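PDB 6WB4: acarbose Kinase Mak1 from Uncultured bacterium, which is a pfkB-family carbohydrate kinase that phosphorylates the antidiabetic drug acarbose, with ATP as the probable donor, probably inactivating it. Local coordinates for residues Val157-Trp162 with Asp180-Asp185; Tyr200-Ala205 with Phe226-Ala231. One frame throughout, in Å; residues are numbered along the deposited sequence.

Interaction 1. Residues Val157-Trp162 with Asp180-Asp185; sequences VSIMNW and DLHDWD. With AC1 (4,6-dideoxy-4-{[(1S,4R,5S,6S)-4,5,6-trihydroxy-3-(hydroxymethyl)cyclohex-2-en-1-yl]amino}-alpha-D-glucopyranose), chain D.
I159 carries the contact with D180, L181 and H182, with no hydrogen bond across. Its CB points at segment 180-185 and splits there into two branches. CG2 runs to the backbone, 4.0 Å from D180 O, and meets the methyl CD2 of L181 at 4.3 Å. The other branch starts at CG1, which chi1 of 53° sets on the side flanked by both backbone neighbours, and extends straight (chi2 -175°) to CD1. That methyl reaches the edge of the H182 imidazole, near its plane, with CD2 of H182 4.0 Å away, and also lies 3.2 Å from the ring oxygen O5 of the bound acarbose unit. Both loops follow neighbouring parallel strands, 152-157 and 176-180, at the C-terminal ends of the strands, where pfkB kinases form their active site. An inverse gamma turn is centred on I159, while D180 forms an Asx turn: its OD1 accepts the N-H of H182, N to OD1 3.0 Å, from above the carboxylate plane. D180 CG also lies over one face of the H182 ring, toward the rim. Beyond that turn, D183 OD1 accepts a 3.0 Å hydrogen bond from sugar O3 and a weak one from O2; R126 and H62 bind the same ligand.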
ATOM      1  N   VAL B 157       6.902  12.486  23.261  1.00 47.70           N
ATOM      2  CA  VAL B 157       7.655  12.812  22.066  1.00 50.21           C
ATOM      3  C   VAL B 157       8.096  11.578  21.296  1.00 58.22           C
ATOM      4  O   VAL B 157       8.910  10.781  21.777  1.00 61.04           O
ATOM      5  CB  VAL B 157       8.884  13.665  22.421  1.00 43.99           C
ATOM      6  CG1 VAL B 157       9.756  13.877  21.216  1.00 41.51           C
ATOM      7  CG2 VAL B 157       8.446  14.998  23.016  1.00 50.90           C
ATOM      8  N   SER B 158       7.546  11.440  20.091  1.00 47.62           N
ATOM      9  CA  SER B 158       7.935  10.374  19.177  1.00 48.83           C
ATOM     10  C   SER B 158       9.336  10.680  18.680  1.00 58.38           C
ATOM     11  O   SER B 158       9.736  11.848  18.624  1.00 65.62           O
ATOM     12  CB  SER B 158       6.945  10.248  18.010  1.00 43.08           C
ATOM     13  OG  SER B 158       5.618   9.999  18.476  1.00 51.76           O
ATOM     14  N   ILE B 159      10.083   9.639  18.327  1.00 46.50           N
ATOM     15  CA  ILE B 159      11.476   9.819  17.963  1.00 44.29           C
ATOM     16  C   ILE B 159      11.663  10.242  16.504  1.00 58.06           C
ATOM     17  O   ILE B 159      12.482   9.673  15.781  1.00 59.69           O
ATOM     18  CB  ILE B 159      12.306   8.533  18.251  1.00 60.85           C
ATOM     19  CG1 ILE B 159      11.697   7.291  17.598  1.00 58.72           C
ATOM     20  CG2 ILE B 159      12.456   8.327  19.752  1.00 58.91           C
ATOM     21  CD1 ILE B 159      12.417   6.004  17.972  1.00 48.36           C
HETATM   22  N   MSE B 160      10.905  11.252  16.080  1.00 51.65           N
HETATM   23  CA  MSE B 160      11.231  11.959  14.849  1.00 53.46           C
HETATM   24  C   MSE B 160      12.529  12.700  15.114  1.00 57.77           C
HETATM   25  O   MSE B 160      12.793  13.104  16.250  1.00 63.09           O
HETATM   26  CB  MSE B 160      10.130  12.941  14.429  1.00 64.25           C
HETATM   27  CG  MSE B 160       8.809  12.334  13.939  1.00 80.92           C
HETATM   28 SE   MSE B 160       8.884  10.607  13.010  1.00 81.53          SE
HETATM   29  CE  MSE B 160       8.646   9.442  14.556  1.00 99.50           C
ATOM     30  N   ASN B 161      13.335  12.891  14.076  1.00 54.90           N
ATOM     31  CA  ASN B 161      14.665  13.454  14.248  1.00 48.46           C
ATOM     32  C   ASN B 161      14.632  14.898  14.735  1.00 61.33           C
ATOM     33  O   ASN B 161      15.467  15.305  15.548  1.00 63.25           O
ATOM     34  CB  ASN B 161      15.444  13.355  12.942  1.00 60.47           C
ATOM     35  CG  ASN B 161      16.897  13.758  13.099  1.00 63.80           C
ATOM     36  OD1 ASN B 161      17.483  13.611  14.174  1.00 67.49           O
ATOM     37  ND2 ASN B 161      17.490  14.256  12.020  1.00 60.32           N
ATOM     38  N   TRP B 162      13.662  15.668  14.252  1.00 63.55           N
ATOM     39  CA  TRP B 162      13.534  17.063  14.656  1.00 67.39           C
ATOM     40  C   TRP B 162      12.889  17.171  16.039  1.00 70.10           C
ATOM     41  O   TRP B 162      13.001  18.198  16.712  1.00 56.89           O
ATOM     42  CB  TRP B 162      12.722  17.862  13.627  1.00 56.23           C
ATOM     43  CG  TRP B 162      11.400  17.241  13.275  1.00 56.07           C
ATOM     44  CD1 TRP B 162      11.143  16.406  12.223  1.00 47.26           C
ATOM     45  CD2 TRP B 162      10.152  17.406  13.968  1.00 55.60           C
ATOM     46  NE1 TRP B 162       9.822  16.047  12.218  1.00 57.10           N
ATOM     47  CE2 TRP B 162       9.189  16.643  13.276  1.00 56.64           C
ATOM     48  CE3 TRP B 162       9.757  18.132  15.097  1.00 52.23           C
ATOM     49  CZ2 TRP B 162       7.853  16.578  13.681  1.00 52.80           C
ATOM     50  CZ3 TRP B 162       8.433  18.062  15.502  1.00 54.73           C
ATOM     51  CH2 TRP B 162       7.495  17.288  14.796  1.00 57.74           C
ATOM     52  N   ASP B 180       9.086   7.020  23.693  1.00 46.53           N
ATOM     53  CA  ASP B 180       9.117   5.578  23.513  1.00 47.88           C
ATOM     54  C   ASP B 180      10.245   5.224  22.547  1.00 50.43           C
ATOM     55  O   ASP B 180      10.136   5.439  21.344  1.00 53.04           O
ATOM     56  CB  ASP B 180       7.776   5.072  22.990  1.00 55.93           C
ATOM     57  CG  ASP B 180       7.672   3.556  23.002  1.00 66.22           C
ATOM     58  OD1 ASP B 180       8.709   2.876  23.156  1.00 83.87           O
ATOM     59  OD2 ASP B 180       6.545   3.043  22.836  1.00 68.00           O
ATOM     60  N   LEU B 181      11.323   4.666  23.080  1.00 52.39           N
ATOM     61  CA  LEU B 181      12.518   4.392  22.285  1.00 58.10           C
ATOM     62  C   LEU B 181      12.339   3.194  21.353  1.00 59.84           C
ATOM     63  O   LEU B 181      13.135   2.987  20.439  1.00 69.59           O
ATOM     64  CB  LEU B 181      13.706   4.150  23.214  1.00 46.62           C
ATOM     65  CG  LEU B 181      14.020   5.353  24.093  1.00 42.86           C
ATOM     66  CD1 LEU B 181      15.220   5.071  24.951  1.00 45.39           C
ATOM     67  CD2 LEU B 181      14.288   6.566  23.216  1.00 40.32           C
ATOM     68  N   HIS B 182      11.271   2.436  21.575  1.00 59.87           N
ATOM     69  CA  HIS B 182      10.996   1.216  20.822  1.00 62.17           C
ATOM     70  C   HIS B 182      12.199   0.285  20.830  1.00 63.30           C
ATOM     71  O   HIS B 182      12.892   0.169  21.844  1.00 64.13           O
ATOM     72  CB  HIS B 182      10.573   1.569  19.395  1.00 52.50           C
ATOM     73  CG  HIS B 182       9.386   2.473  19.348  1.00 63.32           C
ATOM     74  ND1 HIS B 182       8.126   2.065  19.731  1.00 62.75           N
ATOM     75  CD2 HIS B 182       9.272   3.780  19.011  1.00 68.47           C
ATOM     76  CE1 HIS B 182       7.284   3.077  19.613  1.00 50.24           C
ATOM     77  NE2 HIS B 182       7.954   4.129  19.179  1.00 48.66           N
ATOM     78  N   ASP B 183      12.444  -0.383  19.710  1.00 70.08           N
ATOM     79  CA  ASP B 183      13.567  -1.306  19.632  1.00 75.74           C
ATOM     80  C   ASP B 183      14.875  -0.532  19.513  1.00 82.22           C
ATOM     81  O   ASP B 183      15.337  -0.223  18.421  1.00 91.79           O
ATOM     82  CB  ASP B 183      13.384  -2.264  18.455  1.00 75.03           C
ATOM     83  CG  ASP B 183      13.154  -1.531  17.157  1.00 91.21           C
ATOM     84  OD1 ASP B 183      12.601  -0.419  17.226  1.00102.79           O
ATOM     85  OD2 ASP B 183      13.536  -2.042  16.083  1.00 91.51           O
ATOM     86  N   TRP B 184      15.477  -0.235  20.658  1.00 90.89           N
ATOM     87  CA  TRP B 184      16.748   0.475  20.710  1.00 82.26           C
ATOM     88  C   TRP B 184      17.776  -0.481  21.288  1.00 84.69           C
ATOM     89  O   TRP B 184      17.479  -1.190  22.244  1.00 92.19           O
ATOM     90  CB  TRP B 184      16.626   1.745  21.561  1.00 72.84           C
ATOM     91  CG  TRP B 184      17.891   2.558  21.663  1.00 71.89           C
ATOM     92  CD1 TRP B 184      18.708   2.928  20.641  1.00 73.67           C
ATOM     93  CD2 TRP B 184      18.475   3.102  22.861  1.00 67.53           C
ATOM     94  NE1 TRP B 184      19.766   3.668  21.120  1.00 77.21           N
ATOM     95  CE2 TRP B 184      19.648   3.785  22.478  1.00 71.92           C
ATOM     96  CE3 TRP B 184      18.126   3.069  24.215  1.00 67.84           C
ATOM     97  CZ2 TRP B 184      20.470   4.433  23.403  1.00 63.78           C
ATOM     98  CZ3 TRP B 184      18.944   3.718  25.132  1.00 64.96           C
ATOM     99  CH2 TRP B 184      20.099   4.389  24.721  1.00 66.16           C
ATOM    100  N   ASP B 185      18.973  -0.523  20.706  1.00 87.10           N
ATOM    101  CA  ASP B 185      19.976  -1.501  21.138  1.00 86.47           C
ATOM    102  C   ASP B 185      20.739  -1.024  22.361  1.00 86.83           C
ATOM    103  O   ASP B 185      21.468  -1.795  22.990  1.00 92.32           O
ATOM    104  CB  ASP B 185      20.974  -1.816  20.018  1.00 84.81           C
ATOM    105  CG  ASP B 185      21.561  -0.569  19.379  1.00 92.23           C
ATOM    106  OD1 ASP B 185      21.722   0.456  20.074  1.00 85.34           O
ATOM    107  OD2 ASP B 185      21.907  -0.634  18.180  1.00103.15           O
TER
HETATM  108  C1  AC1 D   3      12.361   3.500  15.347  0.91124.36           C
HETATM  109  O2  AC1 D   3      13.447   1.348  15.083  0.91138.11           O
HETATM  110  C2  AC1 D   3      12.208   1.989  15.416  0.91132.98           C
HETATM  111  C4A AC1 D   3       5.921  -0.669  13.398  0.91108.72           C
HETATM  112  C3  AC1 D   3      11.098   1.485  14.501  0.91130.94           C
HETATM  113  O3  AC1 D   3      10.817   0.125  14.865  0.91128.26           O
HETATM  114  C4  AC1 D   3       9.815   2.316  14.603  0.91123.18           C
HETATM  115  N4A AC1 D   3       9.020   2.123  13.398  0.91126.93           N
HETATM  116  C5  AC1 D   3      10.050   3.817  14.802  0.91109.19           C
HETATM  117  O5  AC1 D   3      11.114   4.088  15.711  0.91116.90           O
HETATM  118  C6  AC1 D   3       8.807   4.494  15.366  0.91 89.56           C
HETATM  119  C1B AC1 D   3       8.288   0.883  13.203  0.91124.07           C
HETATM  120  C2B AC1 D   3       7.187   1.043  12.142  0.91122.40           C
HETATM  121  O2B AC1 D   3       7.160   2.390  11.648  0.91126.25           O
HETATM  122  C3B AC1 D   3       5.802   0.648  12.649  0.91117.53           C
HETATM  123  O3B AC1 D   3       4.871   0.546  11.560  0.91124.10           O
HETATM  124  O4  AC1 D   3       4.639  -1.230  13.698  0.91111.77           O
HETATM  125  C5B AC1 D   3       6.635  -0.293  14.649  0.91106.48           C
HETATM  126  C7B AC1 D   3       7.775   0.383  14.539  0.91114.54           C
HETATM  127  C6B AC1 D   3       6.089  -0.614  16.016  0.91111.31           C
HETATM  128  O6B AC1 D   3       6.183   0.565  16.830  0.91112.72           O

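Interaction 2. Residues Tyr200-Ala205 with Phe226-Ala231; sequences YVFVSA and FVVVMA. With ATP (adenosine-5'-triphosphate), chain H.
The rings of Y200 and F226 are nearly parallel, with planes at 7°, but slid apart: their centroids are 5.2 Å apart and they barely overlap, so CD1 of Y200 meets CZ of F226 obliquely. F202 has V228 CB obliquely beside its ring, 3.6 Å from CD2, and the CE methyl of M230, a selenomethionine, at its edge, near the ring plane. M230 is bent at chi3 (-54°), which turns CE back to F202, 3.7 Å from its CB. Its CG meanwhile packs against the ATP ribose, 3.3 Å from O3'. On the other face of the sheet V201, V203, V227 and V229 stand side by side, V203 CG1 lying 4.0 Å from V229 CG2. The alternating ladder establishes parallel pairing: V228 N to V201 O (2.8 Å), V203 N to V228 O, M230 N to V203 O and A205 N to M230 O, preceded by a weak bond from V201 N to F226 O. The short strand axes approach to 4.8 Å, their N-to-C directions 22° apart. With helix 211-221 between them, these strands form a beta-alpha-beta unit of the ribokinase-like alpha/beta core of the pfkB family. Helix 265-280 packs on the face of F202, V228 and M230, with F273 edge-to-face on F202 and Y277 on Y200 and F226; strand 176-180 flanks 200-204, and antiparallel strand 236-240 flanks 226-230.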
ATOM      1  N   TYR B 200      10.053  10.399  31.646  1.00 57.22           N
ATOM      2  CA  TYR B 200       9.583   9.020  31.679  1.00 60.85           C
ATOM      3  C   TYR B 200      10.000   8.321  30.396  1.00 63.70           C
ATOM      4  O   TYR B 200       9.529   8.668  29.313  1.00 67.95           O
ATOM      5  CB  TYR B 200       8.060   8.947  31.858  1.00 67.05           C
ATOM      6  CG  TYR B 200       7.482  10.032  32.747  1.00 69.04           C
ATOM      7  CD1 TYR B 200       8.062  10.349  33.971  1.00 66.48           C
ATOM      8  CD2 TYR B 200       6.357  10.743  32.357  1.00 70.28           C
ATOM      9  CE1 TYR B 200       7.541  11.341  34.777  1.00 59.74           C
ATOM     10  CE2 TYR B 200       5.828  11.742  33.159  1.00 72.59           C
ATOM     11  CZ  TYR B 200       6.426  12.035  34.368  1.00 68.52           C
ATOM     12  OH  TYR B 200       5.910  13.028  35.169  1.00 70.65           O
ATOM     13  N   VAL B 201      10.885   7.339  30.513  1.00 59.31           N
ATOM     14  CA  VAL B 201      11.418   6.665  29.337  1.00 58.74           C
ATOM     15  C   VAL B 201      10.821   5.273  29.173  1.00 58.53           C
ATOM     16  O   VAL B 201      10.789   4.488  30.120  1.00 67.75           O
ATOM     17  CB  VAL B 201      12.961   6.548  29.407  1.00 60.74           C
ATOM     18  CG1 VAL B 201      13.519   5.763  28.209  1.00 51.57           C
ATOM     19  CG2 VAL B 201      13.604   7.933  29.534  1.00 55.52           C
ATOM     20  N   PHE B 202      10.328   4.988  27.971  1.00 48.41           N
ATOM     21  CA  PHE B 202       9.811   3.663  27.640  1.00 52.78           C
ATOM     22  C   PHE B 202      10.693   3.062  26.555  1.00 59.42           C
ATOM     23  O   PHE B 202      11.094   3.755  25.617  1.00 62.36           O
ATOM     24  CB  PHE B 202       8.350   3.725  27.171  1.00 45.42           C
ATOM     25  CG  PHE B 202       7.397   4.294  28.194  1.00 52.11           C
ATOM     26  CD1 PHE B 202       7.212   5.665  28.304  1.00 57.03           C
ATOM     27  CD2 PHE B 202       6.693   3.459  29.053  1.00 55.66           C
ATOM     28  CE1 PHE B 202       6.333   6.190  29.251  1.00 59.08           C
ATOM     29  CE2 PHE B 202       5.813   3.979  30.001  1.00 54.33           C
ATOM     30  CZ  PHE B 202       5.633   5.341  30.098  1.00 52.06           C
ATOM     31  N   VAL B 203      10.997   1.777  26.674  1.00 57.85           N
ATOM     32  CA  VAL B 203      11.814   1.118  25.664  1.00 65.43           C
ATOM     33  C   VAL B 203      11.460  -0.363  25.555  1.00 71.44           C
ATOM     34  O   VAL B 203      11.061  -0.992  26.539  1.00 78.98           O
ATOM     35  CB  VAL B 203      13.321   1.282  25.969  1.00 63.12           C
ATOM     36  CG1 VAL B 203      13.661   0.662  27.321  1.00 55.71           C
ATOM     37  CG2 VAL B 203      14.181   0.685  24.843  1.00 48.44           C
ATOM     38  N   SER B 204      11.575  -0.895  24.342  1.00 56.68           N
ATOM     39  CA  SER B 204      11.350  -2.309  24.075  1.00 62.71           C
ATOM     40  C   SER B 204      12.532  -3.139  24.524  1.00 70.65           C
ATOM     41  O   SER B 204      13.673  -2.675  24.476  1.00 85.54           O
ATOM     42  CB  SER B 204      11.094  -2.540  22.588  1.00 68.70           C
ATOM     43  OG  SER B 204      10.927  -3.920  22.315  1.00 72.06           O
ATOM     44  N   ALA B 205      12.266  -4.355  24.985  1.00 67.92           N
ATOM     45  CA  ALA B 205      13.345  -5.279  25.340  1.00 70.29           C
ATOM     46  C   ALA B 205      13.954  -5.931  24.103  1.00 72.34           C
ATOM     47  O   ALA B 205      15.097  -6.383  24.131  1.00 87.71           O
ATOM     48  CB  ALA B 205      12.843  -6.341  26.294  1.00 67.09           C
ATOM     49  N   PHE B 226      12.468   7.254  35.894  1.00 68.06           N
ATOM     50  CA  PHE B 226      12.418   5.801  35.827  1.00 71.70           C
ATOM     51  C   PHE B 226      12.491   5.316  34.380  1.00 66.04           C
ATOM     52  O   PHE B 226      12.335   6.100  33.446  1.00 75.00           O
ATOM     53  CB  PHE B 226      11.142   5.270  36.499  1.00 71.20           C
ATOM     54  CG  PHE B 226       9.891   6.000  36.098  1.00 68.20           C
ATOM     55  CD1 PHE B 226       9.185   5.619  34.973  1.00 66.61           C
ATOM     56  CD2 PHE B 226       9.418   7.061  36.852  1.00 66.44           C
ATOM     57  CE1 PHE B 226       8.033   6.289  34.602  1.00 68.73           C
ATOM     58  CE2 PHE B 226       8.271   7.731  36.485  1.00 60.36           C
ATOM     59  CZ  PHE B 226       7.577   7.342  35.362  1.00 64.08           C
ATOM     60  N   VAL B 227      12.734   4.021  34.195  1.00 51.91           N
ATOM     61  CA  VAL B 227      12.789   3.456  32.853  1.00 56.72           C
ATOM     62  C   VAL B 227      11.884   2.241  32.780  1.00 60.84           C
ATOM     63  O   VAL B 227      12.029   1.298  33.556  1.00 82.89           O
ATOM     64  CB  VAL B 227      14.222   3.046  32.446  1.00 61.51           C
ATOM     65  CG1 VAL B 227      14.201   2.311  31.114  1.00 61.74           C
ATOM     66  CG2 VAL B 227      15.131   4.263  32.363  1.00 54.82           C
ATOM     67  N   VAL B 228      10.932   2.274  31.862  1.00 55.23           N
ATOM     68  CA  VAL B 228      10.033   1.149  31.691  1.00 64.04           C
ATOM     69  C   VAL B 228      10.432   0.292  30.502  1.00 67.63           C
ATOM     70  O   VAL B 228      10.384   0.740  29.352  1.00 63.68           O
ATOM     71  CB  VAL B 228       8.585   1.613  31.504  1.00 62.65           C
ATOM     72  CG1 VAL B 228       7.665   0.407  31.350  1.00 64.26           C
ATOM     73  CG2 VAL B 228       8.157   2.482  32.682  1.00 59.99           C
ATOM     74  N   VAL B 229      10.825  -0.946  30.788  1.00 67.06           N
ATOM     75  CA  VAL B 229      11.170  -1.892  29.740  1.00 65.56           C
ATOM     76  C   VAL B 229      10.006  -2.821  29.498  1.00 70.72           C
ATOM     77  O   VAL B 229       9.561  -3.523  30.402  1.00 82.06           O
ATOM     78  CB  VAL B 229      12.421  -2.714  30.090  1.00 67.51           C
ATOM     79  CG1 VAL B 229      12.801  -3.609  28.923  1.00 65.06           C
ATOM     80  CG2 VAL B 229      13.577  -1.782  30.451  1.00 61.57           C
HETATM   81  N   MSE B 230       9.505  -2.815  28.273  1.00 73.36           N
HETATM   82  CA  MSE B 230       8.391  -3.674  27.911  1.00 76.68           C
HETATM   83  C   MSE B 230       8.896  -4.941  27.227  1.00 81.19           C
HETATM   84  O   MSE B 230       9.829  -4.894  26.420  1.00 78.34           O
HETATM   85  CB  MSE B 230       7.411  -2.902  27.030  1.00 73.78           C
HETATM   86  CG  MSE B 230       6.582  -1.903  27.838  1.00 73.01           C
HETATM   87 SE   MSE B 230       5.952  -0.367  26.833  1.00 98.73          SE
HETATM   88  CE  MSE B 230       7.669   0.234  26.142  1.00170.65           C
ATOM     89  N   ALA B 231       8.291  -6.074  27.576  1.00 79.52           N
ATOM     90  CA  ALA B 231       8.802  -7.372  27.145  1.00 77.56           C
ATOM     91  C   ALA B 231       7.708  -8.290  26.612  1.00 92.13           C
ATOM     92  O   ALA B 231       7.921  -9.491  26.447  1.00 99.36           O
ATOM     93  CB  ALA B 231       9.526  -8.039  28.285  1.00 59.53           C
TER
HETATM   94  PG  ATP H 302       5.407  -1.484  19.392  0.84197.01           P
HETATM   95  O1G ATP H 302       4.840  -2.568  18.503  0.84196.83           O
HETATM   96  O2G ATP H 302       6.879  -1.206  19.189  0.84196.21           O
HETATM   97  O3G ATP H 302       4.546  -0.248  19.490  0.84190.67           O
HETATM   98  PB  ATP H 302       6.272  -3.364  21.301  0.84204.80           P
HETATM   99  O1B ATP H 302       6.108  -4.469  20.284  0.84204.81           O
HETATM  100  O2B ATP H 302       7.650  -2.841  21.639  0.84198.26           O
HETATM  101  O3B ATP H 302       5.339  -2.121  20.869  0.84220.98           O
HETATM  102  PA  ATP H 302       5.944  -5.191  23.422  0.84214.78           P
HETATM  103  O1A ATP H 302       7.350  -5.056  23.961  0.84210.75           O
HETATM  104  O2A ATP H 302       5.600  -6.354  22.519  0.84212.69           O
HETATM  105  O3A ATP H 302       5.557  -3.820  22.668  0.84214.41           O
HETATM  106  O5' ATP H 302       4.907  -5.177  24.660  0.84144.03           O
HETATM  107  C5' ATP H 302       4.550  -3.942  25.288  0.84137.72           C
HETATM  108  C4' ATP H 302       3.666  -4.151  26.520  0.84129.89           C
HETATM  109  O4' ATP H 302       2.352  -4.579  26.146  0.84128.41           O
HETATM  110  C3' ATP H 302       4.219  -5.195  27.480  0.84126.90           C
HETATM  111  O3' ATP H 302       4.882  -4.579  28.584  0.84129.06           O
HETATM  112  C2' ATP H 302       3.009  -5.967  27.964  0.84124.80           C
HETATM  113  O2' ATP H 302       2.614  -5.535  29.271  0.84118.30           O
HETATM  114  C1' ATP H 302       1.915  -5.676  26.951  0.84128.33           C
HETATM  115  N9  ATP H 302       1.855  -6.888  26.105  0.84133.46           N
HETATM  116  C8  ATP H 302       2.394  -7.015  24.876  0.84136.46           C
HETATM  117  N7  ATP H 302       2.185  -8.258  24.371  0.84135.31           N
HETATM  118  C5  ATP H 302       1.500  -8.950  25.302  0.84131.94           C
HETATM  119  C6  ATP H 302       0.953 -10.318  25.413  0.84125.83           C
HETATM  120  N6  ATP H 302       1.105 -11.206  24.404  0.84124.55           N
HETATM  121  N1  ATP H 302       0.302 -10.642  26.553  0.84125.78           N
HETATM  122  C2  ATP H 302       0.145  -9.760  27.559  0.84122.95           C
HETATM  123  N3  ATP H 302       0.614  -8.501  27.527  0.84120.33           N
HETATM  124  C4  ATP H 302       1.286  -8.045  26.443  0.84129.16           C

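In the fold
Interaction 1 comes wholly before interaction 2 in the chain, and their centres are 12 Å apart. Interaction 2 pairs two strands of the mixed central sheet; interaction 1 joins the loops that leave two neighbouring strands of it, and strands 152-157, 176-180, 200-204 and 226-230 are consecutive and parallel. Segments 180-185 and 200-205 join the two contacts directly: L181 N lies 2.7 Å from F202 O and H182 O lies 3.0 Å from S204 N, both probable backbone hydrogen bonds. The C-terminal ends of these strands thus carry sugar and nucleotide side by side. Interaction 1 holds I159, H182 and D183 of the acarbose pocket, interaction 2 holds S204, M230 and A231 of the ATP pocket, and H182 belongs to both, consistent with phosphate transfer between them.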